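Local coordinates for phosphate-binding protein (Unidentified prokaryotic organism, PDB 3W9V) that binds phosphate, as a secreted transport protein of the PstS family with the bilobal fold of periplasmic binding proteins, at residues S62-T67 with G81-V86; N103-S108 with A129-P134; P162-V167 with S174-L179; T227-V232 with K245-A250; S257-P262 with S344-A349. The protein carries 1 engineered substitution. One frame throughout, in Å; residues are numbered along the deposited sequence.

Overall arrangement
Contacts 1 and 4 are buried, whereas contacts 2, 3 and 5 combine a buried side with residues at the surface. Contacts 2 and 4 are coupled, since strands 106-107 and 231-237 are neighbours in one small sheet and Arg231 meets Val105 and Leu107; the two contacts' centres are about 14 Å apart. On the opposite side of the chain's centre, about 40 Å from contact 2 between centres, contact 1 joins strand 83-92 of the five-stranded sheet to the loop before helix 66-75, through one amide and a leucine pair. Contact 2 uses a guanidinium on carbonyls, contact 3 backbone and hydroxyl bonds, contact 4 a backbone pair, and contact 5 an indole against a proline-rich segment.

Contact 1. Residues S62-T67 with G81-V86; sequences SKLTAT and GKLIQV
Gln85 OE1 takes two hydrogen bonds, one from the backbone of Leu64, with N to OE1 3.0 Å, and one from a water that also donates to Ser62 O. The bond from Leu64 N is nearly straight (168° at the hydrogen) and lies in the plane of the Gln85 carboxamide, on a lone pair of OE1. This happens inside a beta-alpha-beta crossover of the periplasmic binding protein fold: strand 57-60 runs out into the loop 62-65, helix 66-75 follows, and the chain returns as strand 83-92, parallel to the first with strand 296-304 between them. Gln85 bridges the gap from strand to loop because CG stands anti to the backbone N (chi1 -178°) and the chain stays extended beyond it. At the other end of the amide NE2 has two acceptors, Pro270 O and a second water, 2.9 Å from NE2, which in turn donates to Leu64 O. All of this fixes the flip of the carboxamide. A leucine here would probably strand the N-H of Leu64 and the two waters without their amide partner. Beside this polar grip, the side chain of Leu64 runs alongside Gln85, pointing the other way, with CG 3.5 Å from Gln85 OE1. Leu40 of helix 32-41 and Leu69 of helix 66-75 close around both leucines of the contact. Leu64 and Leu83 meet tip to tip, the methyl CD1 of Leu64 coming within 3.6 Å of CD1 of Leu83.

Contact 2. Residues N103-S108 with A129-P134; sequences NAVDLS and AGRSGP
Val105 and Ala129 bring the two backbones closest, CA to CA 4.9 Å, yet no backbone hydrogen bond joins the segments, and the link is left to side chains and a water. Arg131 carries most of it. Its NH2 donates to two carbonyls, Asn103 O across the contact at 2.7 Å from NH2, and Ala129 O in its own segment at 2.9 Å from NH2. The second of these lies in the guanidinium plane, while the first is tilted 21° out of it. The methyl CG2 of Val105 sits over one face of the same group, off its centre, 3.5 Å from Arg131 CZ; the two side chains cross at about a right angle. Since NE also binds Lys99 O, the guanidinium is held at several points of its edge. A leucine in its place would probably leave Asn103 O and Lys99 O without their donor and Val105 CG2 without the flat group it lies on. Ala129 O is shared further: a water that accepts from Asn103 N donates to it, and Asn103 CB packs 3.3 Å from this Ala129 O. The amide of Asn103 turns instead to Gly128 O, through ND2, and passes close to Gly130, where any side chain would collide with it. In the fold, the segment 103-108 leads into outer strand 106-107 of a three-stranded mixed sheet, parallel to strand 231-237, and the loop 129-134, on the way from helix 109-117 to strand 136-140, packs on residues 103-105 just ahead of that outer strand.

Contact 3. Residues P162-V167 with S174-L179; sequences PGTFAV and SYSLGL
Phe165 and Tyr175 form a single beta bridge between two roughly antiparallel arms of the long loop that joins helix 145-157 to strand 186-188; the second arm then folds into a type I beta turn from Tyr175 to Gly178. Hydrogen bonds run along the whole junction. Ala166 N points almost straight at Ser174 O, 2.9 Å away. In return, Ser174 OG donates to Ala166 O at 2.8 Å, in the carbonyl plane and on a lone pair; with OG anti to the backbone N of its own residue (chi1 -177°), the hydroxyl reaches across to the facing arm. Further on, Ser176 clasps Thr164 twice, its N donating to Thr164 O and its OG accepting from Thr164 N, 2.9 Å from OG. The rings fill the inner side. Tyr175 CD1 lies over the centre of the Phe165 ring, 3.6 Å from Phe165 CZ, with the two planes inclined at 43°. At the edge of the Phe165 ring, near its plane, is the hydroxyl OG of Ser174. Beneath them, Phe165 rests on Leu154 of helix 145-157 and on Cys158, which is disulfide-bonded to Cys113, and both rings touch Ser117 of helix 109-117. At Gly163 there is no room for a side chain: a CB would run into Ser176 OG and the Tyr175 ring. Its bare backbone lets the phenol come in close, and Tyr175 OH accepts from Gly163 N at 2.9 Å while Pro162 CD lies 3.4 Å from the same OH.

Contact 4. Residues T227-V232 with K245-A250; sequences TKVARV and KSPAAA
Val232 and Lys245 exchange both of their backbone hydrogen bonds: Val232 N donates to Lys245 O and Lys245 N to Val232 O, each N to O distance being 3.0 Å. Both are fairly straight, with 159° and 161° at the hydrogen. Arg231 CA adds a CA-H...O contact, 3.2 Å from Lys245 O, so that this oxygen meets both Val232 N and Arg231 CA. This is an antiparallel hydrogen-bonded pair on strand 231-237, met by the chain that comes back after strand 240-242, so the small three-stranded sheet gains one more bridge. On its other edge Arg231 pairs through its backbone with Val105 and Leu107. The aliphatic part of the Arg231 side chain lies alongside the second segment, CG 4.0 Å from Ser246 N, while the guanidinium leads away, NH1 making a long, weak ion pair with Glu243. Ser246 turns its hydroxyl back on its own segment in an ST turn, OG accepting from Ala248 N, and Asp224 OD1 is its stronger partner. Apolar packing finishes the contact where Val229 and Pro247 cross: Val229 CG1, anti to its own backbone N (chi1 177°), sits 3.6 Å from Pro247 CG.

Contact 5. Residues S257-P262 with S344-A349; sequences SVVPLP and SNWKAA
Trp346 leaves its helix through CB and lays its indole against Leu261, CG being 3.7 Å from the methyl CD2 of that leucine. The same methyl is centred over the five-membered ring, 3.6 Å from its centroid and only 7° off the normal, a CH-pi contact. Going round the ring, NE1 donates to Val259 O at 3.1 Å in a nearly straight bond; the carbonyl oxygen lies in the plane of the indole, but NE1 stands above the carbonyl plane of Val259, away from its lone pairs. Next along, CZ2 comes within 3.2 Å of Pro260 O. At the far end CH2 is 3.4 Å from Pro262 CD, which lies over the six-membered ring on the same face as the leucine methyl and makes a second CH-pi contact. The torsions chi1 -90° and chi2 90° turn the indole to take the proline-rich segment 257-262 along its length. It leads out of helix 253-257, and the helix 344-354 supplying Trp346 is the last in the chain, so the contact ties regions 82 residues apart. Pro275, in a loop, touches both Trp346 and Val259. One turn on, Ala349 CB adds to the cover of Leu261 CD2. Near Ser257, a water donates to Ser257 O and Val259 O and accepts from Asn345 ND2, 3.0 Å from it. Val259 O therefore takes both the indole N-H and this water, while the carboxamide of Asn345 flanks Leu261, its ND2 3.8 Å from Leu261 CG.

Contact 1. Residues S62-T67 with G81-V86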
# COMPACT_ATOMS: atom_id res chain seq x y z
N SER A 62 -3.44 3.71 2.70
CA SER A 62 -3.88 4.03 4.05
C SER A 62 -5.39 3.84 4.14
O SER A 62 -6.14 4.39 3.33
CB SER A 62 -3.53 5.48 4.40
OG SER A 62 -4.19 5.89 5.59
N LYS A 63 -5.85 3.05 5.10
CA LYS A 63 -7.28 2.83 5.26
C LYS A 63 -8.01 4.10 5.67
O LYS A 63 -7.47 4.95 6.39
CB LYS A 63 -7.56 1.73 6.28
CG LYS A 63 -7.36 0.35 5.71
CD LYS A 63 -7.88 -0.73 6.63
CE LYS A 63 -9.38 -0.68 6.79
NZ LYS A 63 -9.92 -1.95 7.34
N LEU A 64 -9.24 4.23 5.22
CA LEU A 64 -10.09 5.31 5.69
C LEU A 64 -10.35 5.13 7.18
O LEU A 64 -10.65 4.03 7.64
CB LEU A 64 -11.41 5.32 4.91
CG LEU A 64 -11.26 5.80 3.47
CD1 LEU A 64 -12.43 5.35 2.62
CD2 LEU A 64 -11.12 7.31 3.43
N THR A 65 -10.22 6.22 7.94
CA THR A 65 -10.44 6.17 9.38
C THR A 65 -11.91 6.29 9.72
O THR A 65 -12.73 6.67 8.88
CB THR A 65 -9.71 7.31 10.09
OG1 THR A 65 -10.32 8.55 9.74
CG2 THR A 65 -8.23 7.33 9.71
N ALA A 66 -12.25 6.00 10.97
CA ALA A 66 -13.62 6.14 11.44
C ALA A 66 -14.14 7.56 11.23
O ALA A 66 -15.27 7.75 10.79
CB ALA A 66 -13.73 5.74 12.90
N THR A 67 -13.31 8.55 11.56
CA THR A 67 -13.70 9.94 11.39
C THR A 67 -13.90 10.29 9.91
O THR A 67 -14.87 10.95 9.55
CB THR A 67 -12.67 10.90 12.03
OG1 THR A 67 -12.61 10.65 13.44
CG2 THR A 67 -13.06 12.35 11.81
N GLY A 81 -23.85 9.90 -2.92
CA GLY A 81 -23.89 8.46 -2.80
C GLY A 81 -22.82 7.93 -1.87
O GLY A 81 -21.93 8.68 -1.44
N LYS A 82 -22.90 6.65 -1.56
CA LYS A 82 -21.92 5.98 -0.71
C LYS A 82 -20.54 5.96 -1.34
O LYS A 82 -20.39 5.74 -2.54
CB LYS A 82 -22.35 4.53 -0.45
CG LYS A 82 -23.52 4.42 0.50
CD LYS A 82 -24.05 3.00 0.62
CE LYS A 82 -23.03 2.02 1.20
NZ LYS A 82 -22.49 2.42 2.52
N LEU A 83 -19.51 6.13 -0.52
CA LEU A 83 -18.19 5.82 -1.03
C LEU A 83 -17.96 4.31 -1.01
O LEU A 83 -18.59 3.56 -0.25
CB LEU A 83 -17.07 6.60 -0.35
CG LEU A 83 -16.54 6.24 1.04
CD1 LEU A 83 -15.70 4.95 1.08
CD2 LEU A 83 -15.70 7.40 1.54
N ILE A 84 -17.03 3.91 -1.87
CA ILE A 84 -16.61 2.53 -2.04
C ILE A 84 -15.11 2.50 -1.79
O ILE A 84 -14.36 3.30 -2.36
CB ILE A 84 -16.90 2.07 -3.49
CG1 ILE A 84 -18.41 2.00 -3.73
CG2 ILE A 84 -16.24 0.73 -3.76
CD1 ILE A 84 -18.80 1.82 -5.19
N GLN A 85 -14.67 1.59 -0.92
CA GLN A 85 -13.26 1.37 -0.66
C GLN A 85 -13.01 -0.10 -0.92
O GLN A 85 -13.62 -0.95 -0.26
CB GLN A 85 -12.92 1.70 0.80
CG GLN A 85 -11.44 1.53 1.15
CD GLN A 85 -11.11 1.82 2.61
OE1 GLN A 85 -10.15 2.53 2.91
NE2 GLN A 85 -11.90 1.25 3.53
N VAL A 86 -12.13 -0.42 -1.88
CA VAL A 86 -11.85 -1.82 -2.21
C VAL A 86 -10.37 -2.03 -2.43
O VAL A 86 -9.67 -1.13 -2.90
CB VAL A 86 -12.61 -2.29 -3.48
CG1 VAL A 86 -14.09 -2.46 -3.21
CG2 VAL A 86 -12.37 -1.34 -4.66
O HOH W 1 -7.70 2.84 1.54
O HOH W 2 -11.52 1.79 6.35

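Contact 2. Residues N103-S108 with A129-P134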
# COMPACT_ATOMS: atom_id res chain seq x y z
N ASN A 103 28.13 -10.50 0.29
CA ASN A 103 27.21 -11.32 1.07
C ASN A 103 25.76 -10.87 0.93
O ASN A 103 25.47 -9.68 0.80
CB ASN A 103 27.59 -11.29 2.56
CG ASN A 103 28.86 -12.07 2.86
OD1 ASN A 103 29.62 -12.42 1.96
ND2 ASN A 103 29.09 -12.34 4.13
N ALA A 104 24.85 -11.84 0.98
CA ALA A 104 23.43 -11.54 1.02
C ALA A 104 23.08 -10.87 2.34
O ALA A 104 23.53 -11.29 3.40
CB ALA A 104 22.61 -12.81 0.85
N VAL A 105 22.29 -9.80 2.26
CA VAL A 105 21.71 -9.20 3.45
C VAL A 105 20.36 -9.84 3.69
O VAL A 105 19.45 -9.73 2.87
CB VAL A 105 21.59 -7.67 3.31
CG1 VAL A 105 20.80 -7.09 4.48
CG2 VAL A 105 22.97 -7.05 3.22
N ASP A 106 20.25 -10.53 4.81
CA ASP A 106 19.06 -11.28 5.16
C ASP A 106 18.71 -10.89 6.59
O ASP A 106 19.35 -11.36 7.53
CB ASP A 106 19.34 -12.78 5.06
CG ASP A 106 18.10 -13.63 5.26
OD1 ASP A 106 17.02 -13.08 5.56
OD2 ASP A 106 18.22 -14.87 5.11
N LEU A 107 17.71 -10.02 6.75
CA LEU A 107 17.33 -9.54 8.06
C LEU A 107 16.42 -10.51 8.78
O LEU A 107 15.42 -10.95 8.23
CB LEU A 107 16.60 -8.20 7.93
CG LEU A 107 17.40 -7.05 7.33
CD1 LEU A 107 16.47 -5.90 6.94
CD2 LEU A 107 18.45 -6.57 8.31
N SER A 108 16.75 -10.85 10.02
CA SER A 108 15.75 -11.45 10.87
C SER A 108 14.75 -10.35 11.19
O SER A 108 15.06 -9.16 11.07
CB SER A 108 16.36 -11.97 12.17
OG SER A 108 16.89 -10.91 12.93
N ALA A 129 25.91 -10.56 7.09
CA ALA A 129 25.87 -9.59 5.99
C ALA A 129 27.26 -9.15 5.52
O ALA A 129 27.39 -8.58 4.44
CB ALA A 129 25.02 -8.38 6.37
N GLY A 130 28.28 -9.40 6.34
CA GLY A 130 29.64 -9.04 5.97
C GLY A 130 29.82 -7.56 5.72
O GLY A 130 30.62 -7.15 4.88
N ARG A 131 29.07 -6.75 6.46
CA ARG A 131 29.10 -5.30 6.30
C ARG A 131 29.32 -4.62 7.64
O ARG A 131 28.88 -5.12 8.67
CB ARG A 131 27.79 -4.80 5.68
CG ARG A 131 27.61 -5.18 4.21
CD ARG A 131 26.13 -5.16 3.82
NE ARG A 131 25.91 -5.13 2.38
CZ ARG A 131 25.97 -6.19 1.58
NH1 ARG A 131 25.75 -6.04 0.28
NH2 ARG A 131 26.26 -7.39 2.06
N SER A 132 30.00 -3.48 7.62
CA SER A 132 30.21 -2.70 8.83
C SER A 132 30.16 -1.21 8.52
O SER A 132 30.41 -0.80 7.39
CB SER A 132 31.54 -3.07 9.50
OG SER A 132 32.64 -2.76 8.65
N GLY A 133 29.83 -0.41 9.53
CA GLY A 133 29.69 1.02 9.34
C GLY A 133 28.27 1.47 9.62
O GLY A 133 27.36 0.65 9.73
N PRO A 134 28.07 2.79 9.73
CA PRO A 134 26.77 3.32 10.15
C PRO A 134 25.61 3.00 9.21
O PRO A 134 25.76 2.97 7.99
CB PRO A 134 27.00 4.84 10.19
CG PRO A 134 28.19 5.07 9.31
CD PRO A 134 29.05 3.86 9.50
O HOH W 3 29.56 -8.80 2.21

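Contact 3. Residues P162-V167 with S174-L179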
# COMPACT_ATOMS: atom_id res chain seq x y z
N PRO A 162 13.05 -1.34 23.12
CA PRO A 162 12.77 -0.55 24.32
C PRO A 162 11.40 0.14 24.23
O PRO A 162 10.66 0.15 25.22
CB PRO A 162 13.90 0.47 24.33
CG PRO A 162 15.03 -0.24 23.66
CD PRO A 162 14.38 -1.05 22.57
N GLY A 163 11.09 0.68 23.06
CA GLY A 163 9.79 1.27 22.78
C GLY A 163 8.94 0.37 21.90
O GLY A 163 9.31 -0.77 21.61
N THR A 164 7.79 0.89 21.48
CA THR A 164 6.91 0.18 20.56
C THR A 164 6.53 1.09 19.41
O THR A 164 6.53 2.32 19.54
CB THR A 164 5.62 -0.31 21.26
OG1 THR A 164 5.03 0.78 21.98
CG2 THR A 164 5.92 -1.44 22.21
N PHE A 165 6.21 0.49 18.27
CA PHE A 165 5.79 1.22 17.09
C PHE A 165 4.28 1.27 16.99
O PHE A 165 3.62 0.22 16.98
CB PHE A 165 6.32 0.54 15.83
CG PHE A 165 7.81 0.60 15.67
CD1 PHE A 165 8.41 1.69 15.05
CD2 PHE A 165 8.61 -0.44 16.11
CE1 PHE A 165 9.78 1.74 14.88
CE2 PHE A 165 9.98 -0.40 15.94
CZ PHE A 165 10.57 0.70 15.32
N ALA A 166 3.72 2.48 16.91
CA ALA A 166 2.31 2.65 16.62
C ALA A 166 2.05 2.58 15.11
O ALA A 166 2.91 2.93 14.30
CB ALA A 166 1.82 3.98 17.16
N VAL A 167 0.85 2.15 14.75
CA VAL A 167 0.44 2.15 13.35
C VAL A 167 0.09 3.58 12.94
O VAL A 167 -0.73 4.24 13.59
CB VAL A 167 -0.77 1.23 13.11
CG1 VAL A 167 -1.09 1.17 11.63
CG2 VAL A 167 -0.48 -0.16 13.66
N SER A 174 5.75 7.13 14.71
CA SER A 174 5.51 5.73 15.03
C SER A 174 6.13 5.24 16.33
O SER A 174 5.42 4.76 17.22
CB SER A 174 5.93 4.82 13.87
OG SER A 174 5.62 3.47 14.18
N TYR A 175 7.45 5.30 16.44
CA TYR A 175 8.12 4.74 17.61
C TYR A 175 7.83 5.57 18.85
O TYR A 175 7.91 6.80 18.81
CB TYR A 175 9.62 4.70 17.37
CG TYR A 175 10.42 3.82 18.31
CD1 TYR A 175 10.13 2.47 18.47
CD2 TYR A 175 11.51 4.34 19.00
CE1 TYR A 175 10.89 1.66 19.31
CE2 TYR A 175 12.28 3.54 19.84
CZ TYR A 175 11.96 2.20 19.99
OH TYR A 175 12.72 1.40 20.81
N SER A 176 7.50 4.90 19.95
CA SER A 176 7.08 5.59 21.15
C SER A 176 8.14 6.55 21.70
O SER A 176 7.81 7.59 22.28
CB SER A 176 6.65 4.59 22.21
OG SER A 176 7.68 3.66 22.48
N LEU A 177 9.41 6.22 21.49
CA LEU A 177 10.52 7.05 21.96
C LEU A 177 11.00 8.03 20.90
O LEU A 177 12.03 8.69 21.08
CB LEU A 177 11.67 6.16 22.44
CG LEU A 177 11.32 5.24 23.62
CD1 LEU A 177 12.44 4.24 23.88
CD2 LEU A 177 11.04 6.07 24.86
N GLY A 178 10.26 8.12 19.80
CA GLY A 178 10.55 9.08 18.75
C GLY A 178 11.70 8.66 17.86
O GLY A 178 12.24 7.56 18.00
N LEU A 179 12.08 9.55 16.93
CA LEU A 179 13.18 9.31 16.01
C LEU A 179 14.53 9.64 16.62
O LEU A 179 15.57 9.36 16.02
CB LEU A 179 13.01 10.14 14.74
CG LEU A 179 11.88 9.79 13.78
CD1 LEU A 179 11.92 10.79 12.64
CD2 LEU A 179 12.02 8.37 13.24

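Contact 4. Residues T227-V232 with K245-A250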
# COMPACT_ATOMS: atom_id res chain seq x y z
N THR A 227 22.21 -8.13 -2.35
CA THR A 227 23.23 -7.13 -2.07
C THR A 227 22.65 -5.72 -2.22
O THR A 227 23.35 -4.74 -1.98
CB THR A 227 24.48 -7.28 -2.96
OG1 THR A 227 24.16 -6.94 -4.31
CG2 THR A 227 25.01 -8.70 -2.90
N LYS A 228 21.38 -5.63 -2.60
CA LYS A 228 20.71 -4.34 -2.81
C LYS A 228 19.31 -4.26 -2.18
O LYS A 228 18.86 -3.17 -1.81
CB LYS A 228 20.60 -4.04 -4.30
CG LYS A 228 21.94 -3.84 -4.99
CD LYS A 228 21.76 -3.62 -6.48
CE LYS A 228 23.10 -3.46 -7.19
NZ LYS A 228 23.81 -2.23 -6.75
N VAL A 229 18.63 -5.39 -2.10
CA VAL A 229 17.29 -5.46 -1.55
C VAL A 229 17.30 -6.59 -0.54
O VAL A 229 17.56 -7.74 -0.89
CB VAL A 229 16.22 -5.70 -2.64
CG1 VAL A 229 14.84 -5.84 -2.03
CG2 VAL A 229 16.22 -4.55 -3.65
N ALA A 230 17.06 -6.27 0.73
CA ALA A 230 17.24 -7.26 1.78
C ALA A 230 16.23 -8.40 1.71
O ALA A 230 15.05 -8.19 1.44
CB ALA A 230 17.18 -6.60 3.15
N ARG A 231 16.70 -9.61 1.98
CA ARG A 231 15.78 -10.68 2.32
C ARG A 231 15.30 -10.41 3.75
O ARG A 231 16.00 -9.75 4.52
CB ARG A 231 16.47 -12.05 2.24
CG ARG A 231 16.90 -12.43 0.83
CD ARG A 231 17.82 -13.64 0.84
NE ARG A 231 18.30 -13.96 -0.50
CZ ARG A 231 19.30 -14.79 -0.75
NH1 ARG A 231 19.93 -15.40 0.24
NH2 ARG A 231 19.67 -15.02 -2.01
N VAL A 232 14.10 -10.85 4.07
CA VAL A 232 13.58 -10.72 5.42
C VAL A 232 12.99 -12.05 5.87
O VAL A 232 12.29 -12.71 5.10
CB VAL A 232 12.49 -9.62 5.53
CG1 VAL A 232 12.03 -9.48 6.98
CG2 VAL A 232 13.01 -8.28 5.03
N LYS A 245 13.28 -14.44 2.82
CA LYS A 245 12.86 -14.41 1.43
C LYS A 245 12.99 -13.01 0.85
O LYS A 245 12.98 -12.01 1.58
CB LYS A 245 11.41 -14.86 1.30
CG LYS A 245 11.14 -16.29 1.75
CD LYS A 245 11.88 -17.29 0.87
CE LYS A 245 11.45 -18.71 1.18
NZ LYS A 245 11.59 -19.02 2.63
N SER A 246 13.10 -12.93 -0.47
CA SER A 246 13.06 -11.65 -1.16
C SER A 246 11.62 -11.15 -1.17
O SER A 246 10.69 -11.92 -0.97
CB SER A 246 13.52 -11.83 -2.60
OG SER A 246 12.47 -12.37 -3.37
N PRO A 247 11.43 -9.84 -1.41
CA PRO A 247 10.06 -9.29 -1.48
C PRO A 247 9.40 -9.49 -2.85
O PRO A 247 8.42 -8.79 -3.15
CB PRO A 247 10.28 -7.81 -1.20
CG PRO A 247 11.63 -7.53 -1.75
CD PRO A 247 12.45 -8.78 -1.49
N ALA A 248 9.92 -10.40 -3.66
CA ALA A 248 9.28 -10.75 -4.92
C ALA A 248 7.84 -11.17 -4.65
O ALA A 248 7.55 -11.79 -3.63
CB ALA A 248 10.04 -11.86 -5.61
N ALA A 249 6.94 -10.83 -5.57
CA ALA A 249 5.52 -11.08 -5.37
C ALA A 249 5.22 -12.56 -5.13
O ALA A 249 4.31 -12.89 -4.36
CB ALA A 249 4.72 -10.55 -6.55
N ALA A 250 5.99 -13.44 -5.76
CA ALA A 250 5.82 -14.88 -5.57
C ALA A 250 5.98 -15.32 -4.11
O ALA A 250 5.46 -16.36 -3.71
CB ALA A 250 6.79 -15.65 -6.46

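Contact 5. Residues S257-P262 with S344-A349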
# COMPACT_ATOMS: atom_id res chain seq x y z
N SER A 257 -3.60 -15.35 -0.92
CA SER A 257 -4.67 -16.16 -1.50
C SER A 257 -5.70 -16.64 -0.47
O SER A 257 -6.86 -16.88 -0.80
CB SER A 257 -4.10 -17.35 -2.27
OG SER A 257 -3.59 -18.33 -1.39
N VAL A 258 -5.27 -16.75 0.79
CA VAL A 258 -6.14 -17.24 1.86
C VAL A 258 -6.66 -16.15 2.81
O VAL A 258 -7.19 -16.46 3.88
CB VAL A 258 -5.46 -18.36 2.68
CG1 VAL A 258 -5.09 -19.53 1.78
CG2 VAL A 258 -4.23 -17.83 3.39
N VAL A 259 -6.51 -14.89 2.43
CA VAL A 259 -7.10 -13.80 3.20
C VAL A 259 -8.61 -13.91 3.10
O VAL A 259 -9.15 -13.96 1.99
CB VAL A 259 -6.64 -12.43 2.66
CG1 VAL A 259 -7.47 -11.30 3.24
CG2 VAL A 259 -5.15 -12.23 2.94
N PRO A 260 -9.31 -13.97 4.25
CA PRO A 260 -10.76 -14.15 4.19
C PRO A 260 -11.48 -13.00 3.50
O PRO A 260 -11.04 -11.85 3.58
CB PRO A 260 -11.17 -14.21 5.67
CG PRO A 260 -9.93 -14.65 6.39
CD PRO A 260 -8.79 -14.02 5.63
N LEU A 261 -12.60 -13.30 2.85
CA LEU A 261 -13.43 -12.28 2.22
C LEU A 261 -14.05 -11.36 3.27
O LEU A 261 -14.20 -11.75 4.43
CB LEU A 261 -14.54 -12.93 1.40
CG LEU A 261 -14.07 -13.70 0.16
CD1 LEU A 261 -15.25 -14.37 -0.53
CD2 LEU A 261 -13.35 -12.76 -0.80
N PRO A 262 -14.41 -10.14 2.87
CA PRO A 262 -15.10 -9.25 3.82
C PRO A 262 -16.43 -9.87 4.25
O PRO A 262 -17.13 -10.47 3.43
CB PRO A 262 -15.36 -7.99 3.00
CG PRO A 262 -14.39 -8.05 1.86
CD PRO A 262 -14.26 -9.51 1.55
N SER A 344 -9.16 -14.86 -7.11
CA SER A 344 -10.42 -14.93 -7.84
C SER A 344 -11.66 -14.72 -6.99
O SER A 344 -12.62 -14.08 -7.43
CB SER A 344 -10.53 -16.24 -8.61
OG SER A 344 -10.58 -17.33 -7.71
N ASN A 345 -11.66 -15.24 -5.77
CA ASN A 345 -12.82 -15.06 -4.90
C ASN A 345 -13.00 -13.60 -4.49
O ASN A 345 -14.12 -13.13 -4.35
CB ASN A 345 -12.79 -16.00 -3.68
CG ASN A 345 -11.61 -15.77 -2.76
OD1 ASN A 345 -10.57 -15.26 -3.16
ND2 ASN A 345 -11.76 -16.19 -1.51
N TRP A 346 -11.88 -12.89 -4.31
CA TRP A 346 -11.91 -11.46 -4.05
C TRP A 346 -12.43 -10.66 -5.25
O TRP A 346 -13.27 -9.77 -5.09
CB TRP A 346 -10.52 -10.99 -3.62
CG TRP A 346 -10.32 -11.06 -2.13
CD1 TRP A 346 -9.83 -12.11 -1.40
CD2 TRP A 346 -10.65 -10.03 -1.20
NE1 TRP A 346 -9.82 -11.78 -0.06
CE2 TRP A 346 -10.32 -10.51 0.08
CE3 TRP A 346 -11.17 -8.74 -1.33
CZ2 TRP A 346 -10.50 -9.74 1.23
CZ3 TRP A 346 -11.36 -7.99 -0.20
CH2 TRP A 346 -11.02 -8.48 1.07
N LYS A 347 -11.96 -10.99 -6.45
CA LYS A 347 -12.49 -10.33 -7.64
C LYS A 347 -14.00 -10.54 -7.72
O LYS A 347 -14.75 -9.61 -7.98
CB LYS A 347 -11.85 -10.87 -8.92
CG LYS A 347 -10.40 -10.52 -9.15
CD LYS A 347 -10.04 -10.89 -10.59
CE LYS A 347 -8.63 -10.52 -11.02
NZ LYS A 347 -7.58 -11.35 -10.35
N ALA A 348 -14.44 -11.78 -7.51
CA ALA A 348 -15.86 -12.10 -7.60
C ALA A 348 -16.68 -11.32 -6.58
O ALA A 348 -17.78 -10.85 -6.88
CB ALA A 348 -16.10 -13.60 -7.44
N ALA A 349 -16.14 -11.18 -5.37
CA ALA A 349 -16.83 -10.43 -4.32
C ALA A 349 -16.98 -8.96 -4.69
O ALA A 349 -18.05 -8.37 -4.52
CB ALA A 349 -16.11 -10.58 -2.99
O HOH W 4 -9.34 -16.07 0.34
O HOH W 5 -8.25 -17.76 -2.89